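Local coordinates for M32 carboxypeptidase (Chitinophagaceae bacterium, PDB 7A03), which probably removes single amino acids from the C-terminal ends of peptides as a metal-dependent carboxypeptidase of the M32 family, at residues L142-T147 with G371-S376. Residues are numbered along the deposited sequence; the frame is centred on the assembly and turned at random.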
# COMPACT_ATOMS: atom_id res chain seq x y z
N LEU A 142 -22.36 9.51 6.88
CA LEU A 142 -21.44 10.02 7.88
C LEU A 142 -20.15 10.54 7.23
O LEU A 142 -19.58 11.54 7.68
CB LEU A 142 -21.17 8.97 8.95
CG LEU A 142 -22.36 8.72 9.89
CD1 LEU A 142 -22.11 7.56 10.84
CD2 LEU A 142 -22.66 9.99 10.67
N LYS A 143 -19.72 9.89 6.15
CA LYS A 143 -18.49 10.33 5.49
C LYS A 143 -18.68 11.69 4.83
O LYS A 143 -17.76 12.51 4.81
CB LYS A 143 -18.06 9.28 4.46
CG LYS A 143 -17.42 8.06 5.08
CD LYS A 143 -15.99 8.37 5.51
CE LYS A 143 -15.58 7.59 6.73
NZ LYS A 143 -14.13 7.81 6.94
N ARG A 144 -19.87 11.95 4.28
CA ARG A 144 -20.14 13.27 3.74
C ARG A 144 -20.13 14.34 4.84
O ARG A 144 -19.52 15.41 4.68
CB ARG A 144 -21.44 13.27 2.93
CG ARG A 144 -21.47 12.13 1.90
CD ARG A 144 -22.74 12.15 1.07
NE ARG A 144 -22.91 13.43 0.42
CZ ARG A 144 -24.04 13.82 -0.16
NH1 ARG A 144 -25.10 13.02 -0.16
NH2 ARG A 144 -24.11 15.01 -0.73
N LYS A 145 -20.77 14.03 5.98
CA LYS A 145 -20.65 14.93 7.13
C LYS A 145 -19.18 15.18 7.48
O LYS A 145 -18.77 16.32 7.75
CB LYS A 145 -21.39 14.35 8.35
CG LYS A 145 -22.86 14.70 8.41
CD LYS A 145 -23.07 16.13 8.92
CE LYS A 145 -24.55 16.50 8.96
NZ LYS A 145 -25.38 15.51 9.71
N GLU A 146 -18.37 14.12 7.44
CA GLU A 146 -16.95 14.25 7.75
C GLU A 146 -16.24 15.17 6.76
O GLU A 146 -15.34 15.92 7.14
CB GLU A 146 -16.30 12.87 7.76
CG GLU A 146 -14.89 12.84 8.33
CD GLU A 146 -14.34 11.44 8.43
OE1 GLU A 146 -14.93 10.52 7.82
OE2 GLU A 146 -13.33 11.26 9.13
N THR A 147 -16.61 15.10 5.48
CA THR A 147 -16.01 16.04 4.53
C THR A 147 -16.30 17.47 4.93
O THR A 147 -15.42 18.35 4.84
CB THR A 147 -16.45 15.79 3.08
OG1 THR A 147 -17.79 16.27 2.87
CG2 THR A 147 -16.35 14.32 2.70
N GLY A 371 -18.39 9.55 -6.62
CA GLY A 371 -19.81 9.78 -6.78
C GLY A 371 -20.58 9.57 -5.50
O GLY A 371 -21.57 10.26 -5.25
N LEU A 372 -20.14 8.63 -4.66
CA LEU A 372 -20.84 8.41 -3.40
C LEU A 372 -20.69 9.62 -2.50
O LEU A 372 -21.65 10.02 -1.82
CB LEU A 372 -20.29 7.16 -2.70
CG LEU A 372 -20.65 5.81 -3.33
CD1 LEU A 372 -19.90 4.69 -2.61
CD2 LEU A 372 -22.15 5.54 -3.30
N ILE A 373 -19.52 10.24 -2.52
CA ILE A 373 -19.24 11.33 -1.60
C ILE A 373 -19.78 12.66 -2.10
O ILE A 373 -20.15 13.53 -1.30
CB ILE A 373 -17.73 11.37 -1.27
CG1 ILE A 373 -17.32 10.04 -0.63
CG2 ILE A 373 -17.40 12.52 -0.34
CD1 ILE A 373 -18.08 9.71 0.65
N ASP A 374 -19.85 12.87 -3.42
CA ASP A 374 -20.45 14.10 -3.92
C ASP A 374 -21.97 14.02 -4.03
O ASP A 374 -22.61 15.06 -4.22
CB ASP A 374 -19.77 14.60 -5.21
CG ASP A 374 -20.07 13.75 -6.44
OD1 ASP A 374 -21.04 12.96 -6.45
OD2 ASP A 374 -19.32 13.89 -7.43
N GLY A 375 -22.55 12.83 -3.90
CA GLY A 375 -23.98 12.65 -3.99
C GLY A 375 -24.50 12.26 -5.35
O GLY A 375 -25.71 12.06 -5.50
N SER A 376 -23.63 12.15 -6.36
CA SER A 376 -24.09 11.85 -7.71
C SER A 376 -24.35 10.37 -7.93
O SER A 376 -25.07 10.01 -8.86
CB SER A 376 -23.09 12.38 -8.74
OG SER A 376 -21.89 11.62 -8.72
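With CG turned anti to its own carbonyl carbon (chi1 -51°) and a bend at chi3 (56°), Arg144 reaches from helix 129-150 over the C-terminal end of helix 358-374. There its guanidinium lies against the backbone: Gly375 CA sits 3.8 Å above one face of the guanidinium plane, offset toward the rim. Arg144 NE is 3.3 Å from Ile373 O, an oblique approach, while Arg144 NH2 is 3.8 Å from Asp374 O. Cationic charge so close to the carbonyls ending a helix is probably favourable electrostatically.

Beside the arginine, Ile373 spreads its two branches along the neighbouring helix. Its CD1 meets Lys143 CB at 3.8 Å, and its CG2 packs against Thr147 CG2 at 3.7 Å. A chi1 of 75° sets that Thr147 methyl anti to the carbonyl carbon, while OG1 donates to Arg144 O (2.6 Å) on a lone pair in the carbonyl plane. Lys143 contributes only its aliphatic base; its NZ forms a salt bridge with Glu146 OE1 and a hydrogen bond to Gly414 O. Leu160 of helix 157-164 touches Lys143, Thr147 and Ile373.

Gly375 leaves helical geometry with positive phi, and Asp374 OD1 accepts from both Ser376 N (2.7 Å) and Ser376 OG (2.8 Å). The flank of helix 129-150 packs here against the C-terminal end of helix 358-374 in the largely helical M32 fold, with an Asx turn from Asp374 to Ser376 at that helix end.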